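Local coordinates for periplasmic sugar-binding protein (Chloroflexus aurantiacus, PDB 4RXU) that binds D-glucose in the cleft between its two lobes and probably hands the sugar on to an ABC-type transporter, at residues D118-R122 with S165-A169; Y160-D166 with V218-W222; A169-E174 with M211-I215; A227-E232 with A258-F263. One frame throughout, in Å; residues are numbered along the deposited sequence.

Interaction 1: residues D118-R122 with S165-A169; sequences DRLIR and SDNNA. With BGC (beta-D-glucopyranose), chain C.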
loop_
_atom_site.group_PDB
_atom_site.type_symbol
_atom_site.label_atom_id
_atom_site.label_comp_id
_atom_site.label_asym_id
_atom_site.label_seq_id
_atom_site.Cartn_x
_atom_site.Cartn_y
_atom_site.Cartn_z
ATOM N N ASP A 118 2.331 -5.588 -7.290
ATOM C CA ASP A 118 2.155 -4.704 -6.135
ATOM C C ASP A 118 2.319 -5.434 -4.812
ATOM O O ASP A 118 3.099 -5.005 -3.974
ATOM C CB ASP A 118 0.841 -3.932 -6.133
ATOM C CG ASP A 118 0.863 -2.847 -5.107
ATOM O OD1 ASP A 118 1.407 -1.766 -5.433
ATOM O OD2 ASP A 118 0.411 -3.088 -3.953
ATOM N N ARG A 119 1.529 -6.487 -4.609
ATOM C CA ARG A 119 1.571 -7.322 -3.413
ATOM C C ARG A 119 2.195 -8.641 -3.772
ATOM O O ARG A 119 2.058 -9.118 -4.910
ATOM C CB ARG A 119 0.165 -7.606 -2.892
ATOM C CG ARG A 119 -0.594 -6.390 -2.460
ATOM C CD ARG A 119 -2.015 -6.772 -2.110
ATOM N NE ARG A 119 -2.753 -5.655 -1.573
ATOM C CZ ARG A 119 -4.046 -5.672 -1.310
ATOM N NH1 ARG A 119 -4.767 -6.750 -1.585
ATOM N NH2 ARG A 119 -4.615 -4.602 -0.789
ATOM N N LEU A 120 2.875 -9.223 -2.791
ATOM C CA LEU A 120 3.623 -10.444 -2.988
ATOM C C LEU A 120 2.821 -11.699 -2.624
ATOM O O LEU A 120 2.269 -11.812 -1.538
ATOM C CB LEU A 120 4.888 -10.364 -2.121
ATOM C CG LEU A 120 5.939 -11.460 -2.290
ATOM C CD1 LEU A 120 6.405 -11.586 -3.734
ATOM C CD2 LEU A 120 7.091 -11.201 -1.325
ATOM N N ILE A 121 2.773 -12.648 -3.554
ATOM C CA ILE A 121 2.297 -13.997 -3.262
ATOM C C ILE A 121 3.353 -14.706 -2.435
ATOM O O ILE A 121 4.531 -14.698 -2.783
ATOM C CB ILE A 121 2.036 -14.794 -4.554
ATOM C CG1 ILE A 121 0.864 -14.143 -5.291
ATOM C CG2 ILE A 121 1.718 -16.245 -4.218
ATOM C CD1 ILE A 121 0.499 -14.773 -6.613
ATOM N N ARG A 122 2.918 -15.334 -1.350
ATOM C CA ARG A 122 3.806 -15.943 -0.373
ATOM C C ARG A 122 3.755 -17.446 -0.319
ATOM O O ARG A 122 2.804 -18.061 -0.787
ATOM C CB ARG A 122 3.507 -15.377 1.012
ATOM C CG ARG A 122 3.854 -13.900 1.117
ATOM C CD ARG A 122 3.628 -13.396 2.528
ATOM N NE ARG A 122 4.728 -13.783 3.424
ATOM C CZ ARG A 122 4.686 -14.680 4.391
ATOM N NH1 ARG A 122 3.584 -15.373 4.662
ATOM N NH2 ARG A 122 5.796 -14.883 5.104
ATOM N N SER A 165 -3.746 -9.774 5.665
ATOM C CA SER A 165 -3.695 -10.602 4.455
ATOM C C SER A 165 -2.824 -10.023 3.323
ATOM O O SER A 165 -2.525 -10.699 2.337
ATOM C CB SER A 165 -5.105 -10.845 3.925
ATOM O OG SER A 165 -5.819 -9.622 3.911
ATOM N N ASP A 166 -2.414 -8.771 3.485
ATOM C CA ASP A 166 -1.573 -8.059 2.513
ATOM C C ASP A 166 -0.149 -8.015 3.035
ATOM O O ASP A 166 0.114 -7.377 4.047
ATOM C CB ASP A 166 -2.134 -6.634 2.380
ATOM C CG ASP A 166 -1.363 -5.763 1.444
ATOM O OD1 ASP A 166 -0.399 -6.240 0.800
ATOM O OD2 ASP A 166 -1.778 -4.577 1.361
ATOM N N ASN A 167 0.782 -8.692 2.376
ATOM C CA ASN A 167 2.176 -8.607 2.827
ATOM C C ASN A 167 2.678 -7.166 2.907
ATOM O O ASN A 167 3.552 -6.838 3.718
ATOM C CB ASN A 167 3.071 -9.438 1.919
ATOM C CG ASN A 167 4.467 -9.561 2.445
ATOM O OD1 ASN A 167 4.688 -10.091 3.540
ATOM N ND2 ASN A 167 5.428 -9.104 1.658
ATOM N N ASN A 168 2.174 -6.310 2.030
ATOM C CA ASN A 168 2.604 -4.908 2.078
ATOM C C ASN A 168 2.251 -4.250 3.405
ATOM O O ASN A 168 2.949 -3.352 3.829
ATOM C CB ASN A 168 1.989 -4.093 0.940
ATOM C CG ASN A 168 2.573 -4.418 -0.408
ATOM O OD1 ASN A 168 3.626 -5.019 -0.522
ATOM N ND2 ASN A 168 1.908 -3.952 -1.445
ATOM N N ALA A 169 1.177 -4.684 4.061
ATOM C CA ALA A 169 0.817 -4.098 5.357
ATOM C C ALA A 169 1.956 -4.311 6.354
ATOM O O ALA A 169 2.258 -3.441 7.146
ATOM C CB ALA A 169 -0.486 -4.670 5.874
HETATM C C2 BGC C . -1.225 -1.138 -1.805
HETATM C C3 BGC C . -1.635 0.253 -1.365
HETATM C C4 BGC C . -3.130 0.270 -1.085
HETATM C C5 BGC C . -3.525 -0.852 -0.124
HETATM C C6 BGC C . -5.020 -0.988 0.063
HETATM C C1 BGC C . -1.602 -2.030 -0.635
HETATM O O1 BGC C . -1.088 -3.324 -0.754
HETATM O O2 BGC C . 0.183 -1.159 -2.065
HETATM O O3 BGC C . -1.297 1.163 -2.408
HETATM O O4 BGC C . -3.455 1.507 -0.422
HETATM O O5 BGC C . -3.028 -2.094 -0.582
HETATM O O6 BGC C . -5.712 -1.039 -1.187
HETATM O O HOH W 1 4.188 -7.657 -0.541
HETATM O O HOH W 2 0.446 -10.206 -0.025
HETATM O O HOH W 3 7.018 -12.457 2.890
#

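Interaction 2: residues Y160-D166 with V218-W222; sequences YAGAASD and VTTNW. With BGC (beta-D-glucopyranose), chain C.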
loop_
_atom_site.group_PDB
_atom_site.type_symbol
_atom_site.label_atom_id
_atom_site.label_comp_id
_atom_site.label_asym_id
_atom_site.label_seq_id
_atom_site.Cartn_x
_atom_site.Cartn_y
_atom_site.Cartn_z
ATOM N N TYR A 160 -1.681 3.003 13.021
ATOM C CA TYR A 160 -2.693 2.276 12.243
ATOM C C TYR A 160 -1.994 1.483 11.159
ATOM O O TYR A 160 -0.864 1.780 10.764
ATOM C CB TYR A 160 -3.748 3.226 11.642
ATOM C CG TYR A 160 -4.491 3.957 12.748
ATOM C CD1 TYR A 160 -5.529 3.326 13.442
ATOM C CD2 TYR A 160 -4.105 5.237 13.156
ATOM C CE1 TYR A 160 -6.213 3.970 14.475
ATOM C CE2 TYR A 160 -4.760 5.875 14.210
ATOM C CZ TYR A 160 -5.815 5.239 14.862
ATOM O OH TYR A 160 -6.473 5.883 15.893
ATOM N N ALA A 161 -2.664 0.424 10.736
ATOM C CA ALA A 161 -2.082 -0.508 9.775
ATOM C C ALA A 161 -3.082 -1.028 8.753
ATOM O O ALA A 161 -4.309 -0.901 8.910
ATOM C CB ALA A 161 -1.428 -1.700 10.507
ATOM N N GLY A 162 -2.514 -1.629 7.713
ATOM C CA GLY A 162 -3.291 -2.286 6.654
ATOM C C GLY A 162 -3.808 -3.667 7.067
ATOM O O GLY A 162 -3.680 -4.065 8.235
ATOM N N ALA A 163 -4.398 -4.378 6.100
ATOM C CA ALA A 163 -4.902 -5.740 6.304
ATOM C C ALA A 163 -3.775 -6.752 6.437
ATOM O O ALA A 163 -2.852 -6.758 5.620
ATOM C CB ALA A 163 -5.822 -6.138 5.151
ATOM N N ALA A 164 -3.853 -7.634 7.450
ATOM C CA ALA A 164 -2.806 -8.661 7.610
ATOM C C ALA A 164 -2.685 -9.655 6.465
ATOM O O ALA A 164 -1.631 -10.285 6.307
ATOM C CB ALA A 164 -2.950 -9.415 8.916
ATOM N N SER A 165 -3.746 -9.774 5.665
ATOM C CA SER A 165 -3.695 -10.602 4.455
ATOM C C SER A 165 -2.824 -10.023 3.323
ATOM O O SER A 165 -2.525 -10.699 2.337
ATOM C CB SER A 165 -5.105 -10.845 3.925
ATOM O OG SER A 165 -5.819 -9.622 3.911
ATOM N N ASP A 166 -2.414 -8.771 3.485
ATOM C CA ASP A 166 -1.573 -8.059 2.513
ATOM C C ASP A 166 -0.149 -8.015 3.035
ATOM O O ASP A 166 0.114 -7.377 4.047
ATOM C CB ASP A 166 -2.134 -6.634 2.380
ATOM C CG ASP A 166 -1.363 -5.763 1.444
ATOM O OD1 ASP A 166 -0.399 -6.240 0.800
ATOM O OD2 ASP A 166 -1.778 -4.577 1.361
ATOM N N VAL A 218 -4.430 -2.548 15.639
ATOM C CA VAL A 218 -4.526 -1.248 14.940
ATOM C C VAL A 218 -4.936 -1.370 13.472
ATOM O O VAL A 218 -4.839 -0.416 12.727
ATOM C CB VAL A 218 -3.246 -0.378 15.096
ATOM C CG1 VAL A 218 -2.878 -0.222 16.569
ATOM C CG2 VAL A 218 -2.064 -0.918 14.290
ATOM N N THR A 219 -5.452 -2.522 13.067
ATOM C CA THR A 219 -5.740 -2.736 11.653
ATOM C C THR A 219 -6.970 -1.978 11.205
ATOM O O THR A 219 -7.995 -1.964 11.884
ATOM C CB THR A 219 -5.830 -4.231 11.248
ATOM O OG1 THR A 219 -5.962 -4.310 9.826
ATOM C CG2 THR A 219 -7.015 -4.956 11.899
ATOM N N THR A 220 -6.828 -1.371 10.035
ATOM C CA THR A 220 -7.924 -0.755 9.317
ATOM C C THR A 220 -8.571 -1.729 8.349
ATOM O O THR A 220 -9.623 -1.428 7.790
ATOM C CB THR A 220 -7.428 0.410 8.480
ATOM O OG1 THR A 220 -6.529 -0.090 7.470
ATOM C CG2 THR A 220 -6.735 1.424 9.322
ATOM N N ASN A 221 -7.914 -2.872 8.099
ATOM C CA ASN A 221 -8.360 -3.813 7.059
ATOM C C ASN A 221 -8.545 -3.137 5.689
ATOM O O ASN A 221 -9.354 -3.587 4.864
ATOM C CB ASN A 221 -9.649 -4.512 7.483
ATOM C CG ASN A 221 -9.414 -5.552 8.552
ATOM O OD1 ASN A 221 -8.376 -6.192 8.588
ATOM N ND2 ASN A 221 -10.387 -5.732 9.417
ATOM N N TRP A 222 -7.816 -2.043 5.479
ATOM C CA TRP A 222 -7.876 -1.244 4.239
ATOM C C TRP A 222 -9.302 -0.808 3.912
ATOM O O TRP A 222 -9.727 -0.776 2.748
ATOM C CB TRP A 222 -7.283 -2.012 3.064
ATOM C CG TRP A 222 -5.838 -2.340 3.086
ATOM C CD1 TRP A 222 -5.275 -3.538 2.705
ATOM C CD2 TRP A 222 -4.733 -1.456 3.377
ATOM N NE1 TRP A 222 -3.894 -3.459 2.771
ATOM C CE2 TRP A 222 -3.534 -2.197 3.183
ATOM C CE3 TRP A 222 -4.638 -0.124 3.759
ATOM C CZ2 TRP A 222 -2.274 -1.633 3.355
ATOM C CZ3 TRP A 222 -3.372 0.429 3.969
ATOM C CH2 TRP A 222 -2.213 -0.328 3.755
HETATM C C2 BGC C . -1.225 -1.138 -1.805
HETATM C C3 BGC C . -1.635 0.253 -1.365
HETATM C C4 BGC C . -3.130 0.270 -1.085
HETATM C C5 BGC C . -3.525 -0.852 -0.124
HETATM C C6 BGC C . -5.020 -0.988 0.063
HETATM C C1 BGC C . -1.602 -2.030 -0.635
HETATM O O1 BGC C . -1.088 -3.324 -0.754
HETATM O O2 BGC C . 0.183 -1.159 -2.065
HETATM O O3 BGC C . -1.297 1.163 -2.408
HETATM O O4 BGC C . -3.455 1.507 -0.422
HETATM O O5 BGC C . -3.028 -2.094 -0.582
HETATM O O6 BGC C . -5.712 -1.039 -1.187
HETATM O O HOH W 4 -5.930 -7.451 9.338
#

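Interaction 3: residues A169-E174 with M211-I215; sequences AFLFFE and MAKII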
loop_
_atom_site.group_PDB
_atom_site.type_symbol
_atom_site.label_atom_id
_atom_site.label_comp_id
_atom_site.label_asym_id
_atom_site.label_seq_id
_atom_site.Cartn_x
_atom_site.Cartn_y
_atom_site.Cartn_z
ATOM N N ALA A 169 1.177 -4.684 4.061
ATOM C CA ALA A 169 0.817 -4.098 5.357
ATOM C C ALA A 169 1.956 -4.311 6.354
ATOM O O ALA A 169 2.258 -3.441 7.146
ATOM C CB ALA A 169 -0.486 -4.670 5.874
ATOM N N PHE A 170 2.590 -5.475 6.301
ATOM C CA PHE A 170 3.734 -5.747 7.172
ATOM C C PHE A 170 4.925 -4.899 6.758
ATOM O O PHE A 170 5.672 -4.382 7.615
ATOM C CB PHE A 170 4.094 -7.230 7.134
ATOM C CG PHE A 170 3.163 -8.095 7.925
ATOM C CD1 PHE A 170 2.005 -8.564 7.355
ATOM C CD2 PHE A 170 3.439 -8.423 9.235
ATOM C CE1 PHE A 170 1.138 -9.363 8.077
ATOM C CE2 PHE A 170 2.569 -9.211 9.958
ATOM C CZ PHE A 170 1.418 -9.685 9.374
ATOM N N LEU A 171 5.134 -4.750 5.453
ATOM C CA LEU A 171 6.272 -3.939 4.962
ATOM C C LEU A 171 6.089 -2.465 5.321
ATOM O O LEU A 171 7.023 -1.808 5.787
ATOM C CB LEU A 171 6.488 -4.096 3.447
ATOM C CG LEU A 171 6.868 -5.522 3.025
ATOM C CD1 LEU A 171 6.869 -5.721 1.506
ATOM C CD2 LEU A 171 8.230 -5.869 3.608
ATOM N N PHE A 172 4.893 -1.936 5.125
ATOM C CA PHE A 172 4.660 -0.544 5.472
ATOM C C PHE A 172 4.851 -0.356 6.976
ATOM O O PHE A 172 5.390 0.643 7.423
ATOM C CB PHE A 172 3.249 -0.096 5.133
ATOM C CG PHE A 172 2.867 -0.220 3.690
ATOM C CD1 PHE A 172 3.726 0.101 2.641
ATOM C CD2 PHE A 172 1.582 -0.611 3.391
ATOM C CE1 PHE A 172 3.308 -0.029 1.316
ATOM C CE2 PHE A 172 1.160 -0.716 2.088
ATOM C CZ PHE A 172 2.016 -0.434 1.047
ATOM N N PHE A 173 4.356 -1.308 7.762
ATOM C CA PHE A 173 4.474 -1.166 9.195
ATOM C C PHE A 173 5.955 -1.254 9.614
ATOM O O PHE A 173 6.428 -0.477 10.463
ATOM C CB PHE A 173 3.679 -2.201 9.960
ATOM C CG PHE A 173 3.697 -1.943 11.423
ATOM C CD1 PHE A 173 2.877 -0.982 11.978
ATOM C CD2 PHE A 173 4.632 -2.585 12.224
ATOM C CE1 PHE A 173 2.956 -0.701 13.336
ATOM C CE2 PHE A 173 4.706 -2.323 13.556
ATOM C CZ PHE A 173 3.893 -1.363 14.108
ATOM N N GLU A 174 6.677 -2.212 9.052
ATOM C CA GLU A 174 8.088 -2.354 9.404
ATOM C C GLU A 174 8.848 -1.060 9.086
ATOM O O GLU A 174 9.665 -0.605 9.876
ATOM C CB GLU A 174 8.731 -3.534 8.664
ATOM C CG GLU A 174 10.231 -3.661 8.941
ATOM C CD GLU A 174 10.899 -4.811 8.210
ATOM O OE1 GLU A 174 10.200 -5.708 7.678
ATOM O OE2 GLU A 174 12.147 -4.834 8.188
ATOM N N MET A 211 4.894 -8.260 14.918
ATOM C CA MET A 211 4.232 -7.216 14.129
ATOM C C MET A 211 2.738 -7.540 13.992
ATOM O O MET A 211 1.882 -6.653 14.066
ATOM C CB MET A 211 4.811 -7.078 12.731
ATOM C CG MET A 211 6.146 -6.395 12.640
ATOM S SD MET A 211 6.584 -5.957 10.926
ATOM C CE MET A 211 7.519 -7.419 10.541
ATOM N N ALA A 212 2.426 -8.819 13.800
ATOM C CA ALA A 212 1.047 -9.221 13.583
ATOM C C ALA A 212 0.171 -8.930 14.799
ATOM O O ALA A 212 -0.994 -8.684 14.656
ATOM C CB ALA A 212 0.973 -10.685 13.203
ATOM N N LYS A 213 0.736 -8.999 16.001
ATOM C CA LYS A 213 -0.012 -8.645 17.236
ATOM C C LYS A 213 -0.335 -7.153 17.273
ATOM O O LYS A 213 -1.414 -6.755 17.679
ATOM C CB LYS A 213 0.748 -9.022 18.514
ATOM C CG LYS A 213 0.964 -10.517 18.667
ATOM C CD LYS A 213 1.417 -10.887 20.054
ATOM C CE LYS A 213 2.876 -10.610 20.242
ATOM N NZ LYS A 213 3.232 -10.935 21.651
ATOM N N ILE A 214 0.620 -6.334 16.840
ATOM C CA ILE A 214 0.377 -4.902 16.779
ATOM C C ILE A 214 -0.664 -4.608 15.717
ATOM O O ILE A 214 -1.652 -3.906 15.980
ATOM C CB ILE A 214 1.666 -4.082 16.509
ATOM C CG1 ILE A 214 2.692 -4.312 17.628
ATOM C CG2 ILE A 214 1.330 -2.599 16.395
ATOM C CD1 ILE A 214 4.055 -3.754 17.265
ATOM N N ILE A 215 -0.450 -5.162 14.526
ATOM C CA ILE A 215 -1.368 -4.915 13.421
ATOM C C ILE A 215 -2.773 -5.346 13.813
ATOM O O ILE A 215 -3.729 -4.670 13.509
ATOM C CB ILE A 215 -0.873 -5.570 12.104
ATOM C CG1 ILE A 215 0.399 -4.855 11.659
ATOM C CG2 ILE A 215 -1.973 -5.625 11.025
ATOM C CD1 ILE A 215 1.162 -5.585 10.584
#

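Interaction 4: residues A227-E232 with A258-F263; sequences AKNLAE and AIADAF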
loop_
_atom_site.group_PDB
_atom_site.type_symbol
_atom_site.label_atom_id
_atom_site.label_comp_id
_atom_site.label_asym_id
_atom_site.label_seq_id
_atom_site.Cartn_x
_atom_site.Cartn_y
_atom_site.Cartn_z
ATOM N N ALA A 227 -11.508 1.913 9.690
ATOM C CA ALA A 227 -10.552 2.908 10.175
ATOM C C ALA A 227 -11.227 3.993 11.008
ATOM O O ALA A 227 -10.756 4.341 12.082
ATOM C CB ALA A 227 -9.864 3.550 8.993
ATOM N N LYS A 228 -12.323 4.545 10.497
ATOM C CA LYS A 228 -12.985 5.622 11.230
ATOM C C LYS A 228 -13.433 5.140 12.601
ATOM O O LYS A 228 -13.210 5.807 13.615
ATOM C CB LYS A 228 -14.186 6.185 10.470
ATOM C CG LYS A 228 -14.760 7.428 11.149
ATOM C CD LYS A 228 -15.768 8.155 10.294
ATOM C CE LYS A 228 -16.054 9.509 10.904
ATOM N NZ LYS A 228 -17.267 10.121 10.329
ATOM N N ASN A 229 -14.061 3.974 12.622
ATOM C CA ASN A 229 -14.528 3.405 13.882
ATOM C C ASN A 229 -13.432 3.099 14.882
ATOM O O ASN A 229 -13.598 3.360 16.082
ATOM C CB ASN A 229 -15.329 2.158 13.604
ATOM C CG ASN A 229 -16.613 2.485 12.920
ATOM O OD1 ASN A 229 -17.002 3.656 12.835
ATOM N ND2 ASN A 229 -17.275 1.492 12.426
ATOM N N LEU A 230 -12.314 2.579 14.387
ATOM C CA LEU A 230 -11.178 2.340 15.250
ATOM C C LEU A 230 -10.653 3.654 15.820
ATOM O O LEU A 230 -10.396 3.749 17.002
ATOM C CB LEU A 230 -10.076 1.598 14.513
ATOM C CG LEU A 230 -8.883 1.171 15.364
ATOM C CD1 LEU A 230 -9.296 0.242 16.513
ATOM C CD2 LEU A 230 -7.842 0.507 14.477
ATOM N N ALA A 231 -10.528 4.677 14.980
ATOM C CA ALA A 231 -10.077 5.982 15.475
ATOM C C ALA A 231 -11.039 6.507 16.547
ATOM O O ALA A 231 -10.614 6.993 17.593
ATOM C CB ALA A 231 -9.926 6.962 14.318
ATOM N N GLU A 232 -12.332 6.370 16.295
ATOM C CA GLU A 232 -13.370 6.817 17.258
ATOM C C GLU A 232 -13.255 6.061 18.586
ATOM O O GLU A 232 -13.296 6.655 19.668
ATOM C CB GLU A 232 -14.787 6.670 16.681
ATOM C CG GLU A 232 -15.098 7.579 15.502
ATOM C CD GLU A 232 -15.197 9.059 15.825
ATOM O OE1 GLU A 232 -14.789 9.505 16.926
ATOM O OE2 GLU A 232 -15.659 9.789 14.914
ATOM N N ALA A 258 -10.505 8.905 6.858
ATOM C CA ALA A 258 -11.457 8.398 7.859
ATOM C C ALA A 258 -10.973 8.731 9.266
ATOM O O ALA A 258 -11.733 9.204 10.110
ATOM C CB ALA A 258 -11.614 6.892 7.717
ATOM N N ILE A 259 -9.691 8.497 9.501
ATOM C CA ILE A 259 -9.074 8.735 10.796
ATOM C C ILE A 259 -8.977 10.229 11.084
ATOM O O ILE A 259 -9.351 10.701 12.167
ATOM C CB ILE A 259 -7.682 8.049 10.879
ATOM C CG1 ILE A 259 -7.859 6.519 10.829
ATOM C CG2 ILE A 259 -6.941 8.483 12.131
ATOM C CD1 ILE A 259 -6.628 5.735 10.431
ATOM N N ALA A 260 -8.508 10.978 10.097
ATOM C CA ALA A 260 -8.494 12.443 10.209
ATOM C C ALA A 260 -9.872 13.013 10.534
ATOM O O ALA A 260 -9.985 13.918 11.358
ATOM C CB ALA A 260 -7.948 13.073 8.936
ATOM N N ASP A 261 -10.911 12.462 9.925
ATOM C CA ASP A 261 -12.288 12.910 10.190
ATOM C C ASP A 261 -12.651 12.734 11.660
ATOM O O ASP A 261 -13.262 13.608 12.275
ATOM C CB ASP A 261 -13.319 12.173 9.314
ATOM C CG ASP A 261 -13.257 12.554 7.842
ATOM O OD1 ASP A 261 -12.575 13.547 7.459
ATOM O OD2 ASP A 261 -13.904 11.807 7.059
ATOM N N ALA A 262 -12.265 11.606 12.235
ATOM C CA ALA A 262 -12.498 11.379 13.675
ATOM C C ALA A 262 -11.721 12.345 14.569
ATOM O O ALA A 262 -12.263 12.921 15.529
ATOM C CB ALA A 262 -12.145 9.938 14.031
ATOM N N PHE A 263 -10.425 12.494 14.277
ATOM C CA PHE A 263 -9.548 13.367 15.058
ATOM C C PHE A 263 -9.927 14.846 14.928
ATOM O O PHE A 263 -9.870 15.586 15.913
ATOM C CB PHE A 263 -8.087 13.142 14.677
ATOM C CG PHE A 263 -7.446 11.964 15.391
ATOM C CD1 PHE A 263 -7.748 10.659 15.040
ATOM C CD2 PHE A 263 -6.574 12.174 16.444
ATOM C CE1 PHE A 263 -7.149 9.583 15.689
ATOM C CE2 PHE A 263 -5.971 11.108 17.101
ATOM C CZ PHE A 263 -6.270 9.811 16.719
HETATM O O HOH W 5 -16.231 10.593 7.881
HETATM O O HOH W 6 -14.169 12.133 17.193
#

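Interaction 1: residues D118-R122 with S165-A169
Arg119 and Asp166 meet beside the glucose, their side chains at about a right angle and the guanidinium and carboxylate planes 45° apart. The arginine runs extended from CG to NE, passing Asp166 OD1 with its CG at 3.3 Å and ending in a long, weak salt bridge of NE to Asp166 OD2. The CB of Asp166 lies over a face of the guanidinium, whose edge is turned to the glucose: NE donates to O1 and NH2 to the ring oxygen O5, while NH2 also pairs with Glu42. Asp166 OD2 accepts from glucose O1, 2.6 Å away. OD1 of the same carboxylate N-caps helix 167-185, accepting from Asn168 N.

The amide plane of Asn168 stands 79° from the carboxylate plane of Asp118, the two side chains meeting at a slant. Within its amide plane, Asn168 ND2 donates to Asp118 O at 3.0 Å, reaching that oxygen from above the carbonyl plane; it also binds glucose O1 and, weakly, O2. The Asp118 CG is anti to the backbone N (chi1 -168°), which carries OD2 to the sugar, where it accepts from O2 at 2.7 Å; OD1 is engaged by Arg44.

Farther out, Asn167 lies alongside Leu120, and one water joins Asn167 ND2, Asn168 OD1 and Leu120 N. Arg122 crosses Asn167, CD touching OD1 at 3.6 Å, and sends NH1 to Thr98.

Glucose thus completes the polar seam between the lobes: its anomeric hydroxyl O1 takes a donor from each, Arg119 and Asn168, and gives its hydrogen to Asp166, consistent with a type I periplasmic binding protein closed on its ligand.

Interaction 2: residues Y160-D166 with V218-W222
Ala161 and Thr219 form an isolated beta bridge between two loops of the second lobe of this type I periplasmic binding fold, one following strand 155-159 and the other following helix 208-218.

Backbone hydrogen bonds frame the bridge: Ala161 N donates to Val218 O, and Thr220 N returns the bond to Ala161 O at 2.8 Å. Two threonine hydroxyls add to it. Thr220 OG1 donates to the same Ala161 O from the opposite face of its carbonyl plane, so that this buried oxygen is gripped twice. Thr219 OG1, set anti to its own nitrogen (chi1 -174°), reaches Gly162 O at 2.8 Å from above the carbonyl plane. Both hydroxyls also accept from the backbone N two residues on, making consecutive ST turns that lead the chain round to Trp222.

Apolar and CH-pi contacts fill the rest. Ala161 CB rests on Val218 CG2 at 3.9 Å, and Ala163 CB meets Trp222 CD1 at 3.6 Å. Gly162 CA sits over the centre of the six-membered ring of Trp222, 3.4 Å from its centroid and 9° off the normal, an approach left open by the lack of a side chain. The opposite face of the indole carries C6 of glucose, so the ring is sandwiched between main chain and sugar. At the other end of the contact the OH of Tyr160 is hydrogen-bonded to Asn234 and its ring packs on Ile259 and Phe263.

One edge of the indole is held by Asp166: Trp222 NE1, with its partner tilted 22° from the ring plane, donates to the anti lone pair of Asp166 OD2 at 2.8 Å.

Interaction 3: residues A169-E174 with M211-I215
Segments 169-174 of helix 167-185 and 211-215 of helix 208-218, which meet through Phe170 and Met211, run nearly perpendicular, their short axes 94° apart and 10.8 Å from each other at closest approach. Two phenylalanines on the first helix reach out to the second. Phe170 offers a ring face to Ile215: Ile215 CD1 stands 4.0 Å from the Phe170 ring centroid in a CH-pi contact, 16° off the normal. The far end of this ring meets Ala212, with Phe170 CE2 3.9 Å from CB of that alanine, while Met211 CB touches Phe170 CD2.

Phe173 sets CG anti to the backbone N (chi1 -174°), which carries its ring out toward segment 211-215. Its tip, CZ, meets Ile214 CG2 at 3.7 Å. Met211 runs alongside Phe173, heading the other way, and leaves SD at the ring edge, 5.5 Å from the centroid, a Met-aromatic contact. The sulfur also touches Glu174 CB at 3.9 Å; the carboxylate of Glu174 binds Lys178.

No hydrogen bond joins the two segments. Cohesion rests on dispersion between aromatic rings, a polarisable sulfur and branched aliphatic chains, helped on Phe170 by a cation-pi contact from Arg208. This apolar joint holds helix 208-218 against the helix that carries Phe172 of the glucose pocket.

Interaction 4: residues A227-E232 with A258-F263
Lys228 lies across the neighbouring helix at Ala258, where the two backbones come closest, CA to CA 4.6 Å. Its CB touches Ala258 CB at 3.8 Å, and CG follows over the carbonyl oxygen of Ala258 at 3.7 Å, with CD passing the same oxygen more loosely. CG is anti to the backbone N (chi1 -172°) and the chain stays extended beyond it, which takes CE past Asp261 CB at 4.1 Å, the two side chains crossing at about a right angle. NZ ends on a water, 2.7 Å away, that donates in turn to Asp261 OD2. The charged ends of lysine and aspartate are thus linked through water and do not touch; the other carboxylate oxygen, OD1, binds Tyr286.

Beneath this polar border the helices meet through small residues. Ala231 CB abuts Ala262 CB at 3.7 Å, touches Ile259 CG2 and lies at the edge of the Phe263 ring. Ala227 CB rests on Ala258 CB and Ile259 CG1. Glu232 bends at chi2 (-69°), folding its carboxylate over Ala262 CB, 3.6 Å from OE2, while a second water joins OE1 to Ala262 O. With methyls facing one another the axes approach to 7.8 Å, at an angle of 33°.

Both helices run in roughly the same direction. Helix 253-264 is the crossover from strand 246-249 to strand 269-274 of the parallel sheet, and helix 224-237 leads into the first of these strands. Ile259 and Phe263 face Ile248 on that strand, Phe263 also reaches Val269 and Tyr272 on the second, and Tyr160 packs against both helices.

Interactions 1 and 2 both reach the glucose and share Asp166, whose OD2 accepts from glucose O1 in both and also from Trp222 in interaction 2; the first joins the two lobes, the second stays within one. Interaction 3 continues along helix 167-185, whose start belongs to interaction 1, and touches interaction 2. The centre of interaction 4 lies about 19 Å from the centre of the chain, the farthest of the four, but Tyr160 ties it to interaction 2. All four are mostly buried, with more exposed residues at the edges, such as Asn221 in 2 and Lys228 in 4. Chemistry shifts from charges, amides and waters at the cleft to aromatic and sulfur contacts in 3 and close-packed alanines in 4.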